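Long-range contacts in MdbA (Actinomyces oris, PDB 4Z7X), which is a thiol-disulfide oxidoreductase of the thioredoxin superfamily and probably forms disulfide bonds in exported proteins, including those of the sortase-mediated pilus pathway: residues T105-N110 against A170-D175; M112-D117 against A166-A171. One frame throughout, in Å; residues are numbered along the deposited sequence.

Contact 1: T105-N110 against A170-D175; sequences TSVVMN and AAVDSD
Asn110 and Val172 have the nearest CA atoms of the two segments, 5.4 Å apart. The axes of 105-110 and 170-174 approach to 8.8 Å and run 136° apart, roughly antiparallel but clearly splayed. Asn110 carries the polar half. Its ND2 donates an almost straight bond to Asp175 OD1 at 3.0 Å, in the amide plane and onto the anti lone pair of the carboxylate. A second bond from ND2 goes back to Ser106 O, 2.9 Å away, from above that carbonyl's plane. At the other end of the amide, OD1 accepts from the backbone N of Tyr177. Both ends of the amide are thus held, which fixes its flip. With an alanine here, Asp175 OD1 would probably lose its amide donor and keep the water that bridges it to Ser106 OG, and Tyr177 N would lose its side-chain acceptor. The apolar half is Val172, whose CG2 lies 3.9 Å from Asn110 CB and 4.0 Å from Val107 CG1. Leu151 and Val148 of helix 148-157 touch this valine pair. Asp175, with positive phi, follows the last helical turn in a Schellman motif, and the contact ties this Schellman turn to helix 103-118 within the helical part of this thioredoxin-family protein.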
ATOM      1  N   THR A 105       9.719   0.965   8.499  1.00 11.99           N
ATOM      2  CA  THR A 105       8.611   0.231   7.940  1.00 12.97           C
ATOM      3  C   THR A 105       7.617  -0.203   9.006  1.00 11.47           C
ATOM      4  O   THR A 105       6.402  -0.097   8.770  1.00 12.95           O
ATOM      5  CB  THR A 105       9.129  -0.962   7.119  1.00 12.50           C
ATOM      6  OG1 THR A 105       9.978  -0.441   6.091  1.00 14.65           O
ATOM      7  CG2 THR A 105       7.990  -1.796   6.531  1.00 14.21           C
ATOM      8  N   SER A 106       8.103  -0.682  10.161  1.00 11.84           N
ATOM      9  CA  SER A 106       7.192  -1.042  11.236  1.00 12.37           C
ATOM     10  C   SER A 106       6.473   0.189  11.797  1.00 11.53           C
ATOM     11  O   SER A 106       5.319   0.110  12.179  1.00 11.51           O
ATOM     12  CB  SER A 106       7.901  -1.780  12.375  1.00 14.02           C
ATOM     13  OG  SER A 106       8.332  -3.076  11.946  1.00 15.71           O
ATOM     14  N   VAL A 107       7.183   1.306  11.904  1.00 11.45           N
ATOM     15  CA  VAL A 107       6.561   2.533  12.403  1.00 11.47           C
ATOM     16  C   VAL A 107       5.393   2.917  11.488  1.00 10.33           C
ATOM     17  O   VAL A 107       4.256   3.141  11.959  1.00  9.73           O
ATOM     18  CB  VAL A 107       7.576   3.659  12.531  1.00 12.63           C
ATOM     19  CG1 VAL A 107       6.902   4.956  12.951  1.00 15.73           C
ATOM     20  CG2 VAL A 107       8.654   3.277  13.546  1.00 12.02           C
ATOM     21  N   VAL A 108       5.675   2.988  10.197  1.00 11.42           N
ATOM     22  CA  VAL A 108       4.637   3.347   9.228  1.00 10.97           C
ATOM     23  C   VAL A 108       3.508   2.321   9.224  1.00  9.97           C
ATOM     24  O   VAL A 108       2.329   2.713   9.230  1.00 10.43           O
ATOM     25  CB  VAL A 108       5.161   3.520   7.792  1.00 11.60           C
ATOM     26  CG1 VAL A 108       4.018   3.912   6.874  1.00 11.61           C
ATOM     27  CG2 VAL A 108       6.258   4.552   7.728  1.00 12.98           C
HETATM   28  N   MSE A 109       3.848   1.015   9.238  1.00  9.86           N
HETATM   29  CA  MSE A 109       2.786   0.003   9.219  1.00  9.99           C
HETATM   30  C   MSE A 109       1.885   0.073  10.456  1.00  9.46           C
HETATM   31  O   MSE A 109       0.685  -0.157  10.382  1.00 10.20           O
HETATM   32  CB  MSE A 109       3.318  -1.404   8.933  1.00 10.89           C
HETATM   33  CG  MSE A 109       3.746  -1.476   7.481  1.00 12.92           C
HETATM   34 SE   MSE A 109       4.367  -3.252   6.965  0.65 13.36          SE
HETATM   35  CE  MSE A 109       2.687  -4.195   7.193  1.00 11.50           C
ATOM     36  N   ASN A 110       2.445   0.374  11.617  1.00  9.35           N
ATOM     37  CA  ASN A 110       1.610   0.524  12.787  1.00 10.85           C
ATOM     38  C   ASN A 110       0.655   1.711  12.672  1.00 10.16           C
ATOM     39  O   ASN A 110      -0.510   1.607  13.033  1.00 12.05           O
ATOM     40  CB  ASN A 110       2.488   0.610  14.041  1.00 12.35           C
ATOM     41  CG  ASN A 110       2.843  -0.767  14.553  1.00 11.95           C
ATOM     42  OD1 ASN A 110       1.955  -1.468  14.998  1.00 16.17           O
ATOM     43  ND2 ASN A 110       4.113  -1.165  14.496  1.00 15.21           N
ATOM     44  N   ALA A 170       0.859   5.074  20.570  1.00 12.61           N
ATOM     45  CA  ALA A 170       0.621   3.839  21.337  1.00 12.98           C
ATOM     46  C   ALA A 170       0.710   2.597  20.471  1.00 13.26           C
ATOM     47  O   ALA A 170       1.221   1.566  20.921  1.00 14.06           O
ATOM     48  CB  ALA A 170      -0.710   3.903  22.044  1.00 16.00           C
ATOM     49  N   ALA A 171       0.228   2.687  19.227  1.00 11.74           N
ATOM     50  CA  ALA A 171       0.313   1.543  18.353  1.00 10.96           C
ATOM     51  C   ALA A 171       1.760   1.224  17.999  1.00 11.89           C
ATOM     52  O   ALA A 171       2.153   0.061  17.949  1.00 13.39           O
ATOM     53  CB  ALA A 171      -0.495   1.796  17.100  1.00 12.30           C
ATOM     54  N   VAL A 172       2.520   2.255  17.710  1.00 12.08           N
ATOM     55  CA  VAL A 172       3.936   2.097  17.406  1.00 12.00           C
ATOM     56  C   VAL A 172       4.734   1.547  18.614  1.00 12.28           C
ATOM     57  O   VAL A 172       5.486   0.568  18.453  1.00 14.71           O
ATOM     58  CB  VAL A 172       4.553   3.427  16.896  1.00 11.69           C
ATOM     59  CG1 VAL A 172       6.054   3.309  16.801  1.00 13.67           C
ATOM     60  CG2 VAL A 172       4.006   3.848  15.520  1.00 11.18           C
ATOM     61  N   ASP A 173       4.526   2.129  19.805  1.00 13.33           N
ATOM     62  CA  ASP A 173       5.226   1.736  21.025  0.60 15.60           C
ATOM     63  C   ASP A 173       4.930   0.289  21.449  1.00 14.73           C
ATOM     64  O   ASP A 173       5.789  -0.370  21.998  1.00 16.15           O
ATOM     65  CB  ASP A 173       4.847   2.692  22.176  0.60 18.02           C
ATOM     66  CG  ASP A 173       5.471   4.109  22.033  0.60 21.29           C
ATOM     67  OD1 ASP A 173       6.354   4.315  21.184  0.60 24.25           O
ATOM     68  OD2 ASP A 173       5.073   5.029  22.804  0.60 32.93           O
ATOM     69  N   SER A 174       3.689  -0.158  21.198  1.00 12.48           N
ATOM     70  CA  SER A 174       3.242  -1.478  21.566  1.00 13.63           C
ATOM     71  C   SER A 174       3.448  -2.502  20.429  1.00 13.94           C
ATOM     72  O   SER A 174       3.184  -3.681  20.622  1.00 16.26           O
ATOM     73  CB  SER A 174       1.764  -1.439  21.991  1.00 14.26           C
ATOM     74  OG  SER A 174       0.883  -1.205  20.909  1.00 14.18           O
ATOM     75  N   ASP A 175       3.886  -2.036  19.242  1.00 12.92           N
ATOM     76  CA  ASP A 175       3.909  -2.818  17.994  1.00 13.55           C
ATOM     77  C   ASP A 175       2.577  -3.544  17.831  1.00 11.39           C
ATOM     78  O   ASP A 175       2.536  -4.756  17.588  1.00 12.54           O
ATOM     79  CB  ASP A 175       5.085  -3.799  18.033  1.00 14.61           C
ATOM     80  CG  ASP A 175       5.481  -4.362  16.686  1.00 16.22           C
ATOM     81  OD1 ASP A 175       5.228  -3.696  15.643  1.00 17.12           O
ATOM     82  OD2 ASP A 175       6.142  -5.466  16.675  1.00 21.95           O
TER
HETATM   83  O   HOH W   1       6.775  -4.692  13.539  1.00 19.88           O

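Contact 2: M112-D117 against A166-A171; sequences MGVVLD and AKFKAA
Lys167 meets Val114 through the root of its side chain. Its CB lies 4.0 Å from Val114 CG1. From there the extended chain leads away from 112-117, and its NZ forms a salt bridge with Glu118 at the end of the same helix. Lys167 therefore borders the apolar contact with its aliphatic part, and its ammonium group pairs with Glu118.

Phe168 comes next, and its ring extends toward helix 103-118. Its CG stands anti to the carbonyl carbon (chi1 -69°), which carries the ring toward the valines. The ring presents an edge to both of them. Val114 CB is 4.0 Å from Phe168 CD1, and Val114 CG1 lies in the plane of the ring at the same edge. Further along, Val115 CG2 packs 3.6 Å from Phe168 CZ, near the ring plane, and also touches CE1. The two valines thus line neighbouring parts of one ring edge, and the contact is purely apolar.

One turn after Lys167, Ala171 adds its methyl group. Its CB is 3.6 Å from Val114 CG2. Val114 is therefore shared: CG1 faces Lys167 and Phe168, while CG2 faces Ala171.

Around these side chains, Phe126 of helix 123-140 meets the Phe168 ring with planes at about 45° and also touches Val115. Val148, Val152 and Ala155 of helix 148-157 pack on Phe168 as well. Tyr177, in the loop before helix 178-190, touches Val114. The contact joins helices 103-118 and 168-174, with helices 123-140 and 148-157 beside it; the 48 residues between its segments contain no strand.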
HETATM    1  N   MSE A 112      -0.357   3.031   9.776  1.00  9.90           N
HETATM    2  CA  MSE A 112      -1.279   2.637   8.705  0.70  9.65           C
HETATM    3  C   MSE A 112      -2.336   1.695   9.221  1.00  9.69           C
HETATM    4  O   MSE A 112      -3.488   1.766   8.804  1.00  9.48           O
HETATM    5  CB  MSE A 112      -0.531   1.993   7.531  0.70  9.99           C
HETATM    6  CG  MSE A 112      -1.473   1.538   6.393  0.70 12.72           C
HETATM    7 SE   MSE A 112      -2.748   2.932   5.729  0.46 11.70          SE
HETATM    8  CE  MSE A 112      -1.462   3.721   4.481  0.70 12.79           C
ATOM      9  N   GLY A 113      -1.981   0.794  10.143  1.00  8.88           N
ATOM     10  CA  GLY A 113      -2.972  -0.125  10.710  1.00  9.34           C
ATOM     11  C   GLY A 113      -4.075   0.634  11.435  1.00 10.15           C
ATOM     12  O   GLY A 113      -5.262   0.315  11.311  1.00 10.40           O
ATOM     13  N   VAL A 114      -3.688   1.661  12.187  1.00  9.76           N
ATOM     14  CA  VAL A 114      -4.679   2.484  12.885  1.00 10.33           C
ATOM     15  C   VAL A 114      -5.569   3.196  11.859  1.00  9.19           C
ATOM     16  O   VAL A 114      -6.780   3.241  12.004  1.00 10.42           O
ATOM     17  CB  VAL A 114      -3.975   3.544  13.773  1.00 10.34           C
ATOM     18  CG1 VAL A 114      -4.987   4.526  14.352  1.00 11.70           C
ATOM     19  CG2 VAL A 114      -3.133   2.923  14.895  1.00 10.17           C
ATOM     20  N   VAL A 115      -4.952   3.743  10.793  1.00  9.13           N
ATOM     21  CA  VAL A 115      -5.741   4.412   9.778  1.00  8.84           C
ATOM     22  C   VAL A 115      -6.724   3.424   9.103  1.00  9.42           C
ATOM     23  O   VAL A 115      -7.904   3.756   8.888  1.00 11.17           O
ATOM     24  CB  VAL A 115      -4.842   5.163   8.766  1.00  8.40           C
ATOM     25  CG1 VAL A 115      -5.698   5.730   7.666  1.00 11.81           C
ATOM     26  CG2 VAL A 115      -4.094   6.243   9.464  1.00  9.63           C
ATOM     27  N   LEU A 116      -6.233   2.256   8.709  1.00  8.86           N
ATOM     28  CA  LEU A 116      -7.124   1.269   8.110  1.00 10.46           C
ATOM     29  C   LEU A 116      -8.298   0.913   8.986  1.00 10.00           C
ATOM     30  O   LEU A 116      -9.424   0.757   8.515  1.00 12.79           O
ATOM     31  CB  LEU A 116      -6.359   0.009   7.746  1.00  9.22           C
ATOM     32  CG  LEU A 116      -5.393   0.172   6.562  1.00 11.33           C
ATOM     33  CD1 LEU A 116      -4.470  -1.028   6.408  1.00 11.87           C
ATOM     34  CD2 LEU A 116      -6.122   0.411   5.231  1.00 13.13           C
ATOM     35  N   ASP A 117      -8.028   0.754  10.267  1.00  9.70           N
ATOM     36  CA  ASP A 117      -9.042   0.328  11.193  1.00 10.11           C
ATOM     37  C   ASP A 117      -9.989   1.454  11.621  1.00 11.68           C
ATOM     38  O   ASP A 117     -11.150   1.178  11.900  1.00 14.93           O
ATOM     39  CB  ASP A 117      -8.407  -0.276  12.455  1.00 11.04           C
ATOM     40  CG  ASP A 117      -8.001  -1.735  12.290  1.00 12.45           C
ATOM     41  OD1 ASP A 117      -8.411  -2.380  11.293  1.00 14.34           O
ATOM     42  OD2 ASP A 117      -7.328  -2.259  13.214  1.00 13.77           O
ATOM     43  N   ALA A 166      -4.016  10.495  17.036  1.00 11.05           N
ATOM     44  CA  ALA A 166      -3.577  10.460  18.434  1.00 13.01           C
ATOM     45  C   ALA A 166      -3.232   9.074  18.921  1.00 12.99           C
ATOM     46  O   ALA A 166      -2.526   8.955  19.907  1.00 13.86           O
ATOM     47  CB  ALA A 166      -4.628  11.113  19.351  1.00 15.75           C
ATOM     48  N   LYS A 167      -3.701   8.044  18.199  1.00 12.23           N
ATOM     49  CA  LYS A 167      -3.480   6.641  18.573  1.00 12.84           C
ATOM     50  C   LYS A 167      -2.209   6.065  17.955  1.00 11.53           C
ATOM     51  O   LYS A 167      -1.797   4.945  18.283  1.00 13.21           O
ATOM     52  CB  LYS A 167      -4.683   5.798  18.150  1.00 12.64           C
ATOM     53  CG  LYS A 167      -5.960   6.186  18.883  1.00 16.05           C
ATOM     54  CD  LYS A 167      -7.117   5.332  18.482  1.00 19.66           C
ATOM     55  CE  LYS A 167      -8.369   5.784  19.263  1.00 26.93           C
ATOM     56  NZ  LYS A 167      -9.506   4.848  19.116  1.00 34.24           N
ATOM     57  N   PHE A 168      -1.535   6.832  17.104  1.00 11.35           N
ATOM     58  CA  PHE A 168      -0.361   6.292  16.417  1.00 12.63           C
ATOM     59  C   PHE A 168       0.750   5.939  17.403  1.00 11.97           C
ATOM     60  O   PHE A 168       1.349   4.864  17.288  1.00 12.00           O
ATOM     61  CB  PHE A 168       0.252   7.244  15.390  1.00 10.78           C
ATOM     62  CG  PHE A 168      -0.565   7.506  14.156  1.00  9.82           C
ATOM     63  CD1 PHE A 168      -1.720   6.799  13.826  1.00 10.81           C
ATOM     64  CD2 PHE A 168      -0.120   8.479  13.270  1.00  9.78           C
ATOM     65  CE1 PHE A 168      -2.430   7.083  12.652  1.00 12.09           C
ATOM     66  CE2 PHE A 168      -0.806   8.734  12.083  1.00 11.97           C
ATOM     67  CZ  PHE A 168      -1.969   8.050  11.793  1.00 12.18           C
ATOM     68  N   LYS A 169       1.067   6.830  18.342  1.00 12.53           N
ATOM     69  CA  LYS A 169       2.211   6.607  19.234  0.60 14.38           C
ATOM     70  C   LYS A 169       2.041   5.300  20.004  1.00 12.20           C
ATOM     71  O   LYS A 169       2.973   4.506  20.072  1.00 14.01           O
ATOM     72  CB  LYS A 169       2.398   7.791  20.185  0.60 14.92           C
ATOM     73  CG  LYS A 169       3.553   7.607  21.149  0.60 19.94           C
ATOM     74  CD  LYS A 169       3.953   8.895  21.849  0.60 28.91           C
ATOM     75  CE  LYS A 169       5.085   8.630  22.840  0.60 33.36           C
ATOM     76  NZ  LYS A 169       6.266   8.030  22.166  0.60 32.60           N
ATOM     77  N   ALA A 170       0.859   5.074  20.570  1.00 12.61           N
ATOM     78  CA  ALA A 170       0.621   3.839  21.337  1.00 12.98           C
ATOM     79  C   ALA A 170       0.710   2.597  20.471  1.00 13.26           C
ATOM     80  O   ALA A 170       1.221   1.566  20.921  1.00 14.06           O
ATOM     81  CB  ALA A 170      -0.710   3.903  22.044  1.00 16.00           C
ATOM     82  N   ALA A 171       0.228   2.687  19.227  1.00 11.74           N
ATOM     83  CA  ALA A 171       0.313   1.543  18.353  1.00 10.96           C
ATOM     84  C   ALA A 171       1.760   1.224  17.999  1.00 11.89           C
ATOM     85  O   ALA A 171       2.153   0.061  17.949  1.00 13.39           O
ATOM     86  CB  ALA A 171      -0.495   1.796  17.100  1.00 12.30           C
TER

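Contacts 1 and 2 join the same two helices, 103-118 and 168-174, and their centres are 8 Å apart. Going along helix 103-118, contact 1 comes first and contact 2 follows. On the second helix the order is reversed: 166-171 precedes and overlaps 170-175, sharing Ala170 and Ala171. This reversal fits the roughly antiparallel run of the helices. Contact 1 is partly polar and lies at the end of helix 168-174, whereas contact 2 is apolar and lies at its start. Together they place both ends of this short helix against helix 103-118. The chain between the paired segments is largely helical, consistent with a helical insertion in the thioredoxin fold, as in DsbA-like oxidoreductases.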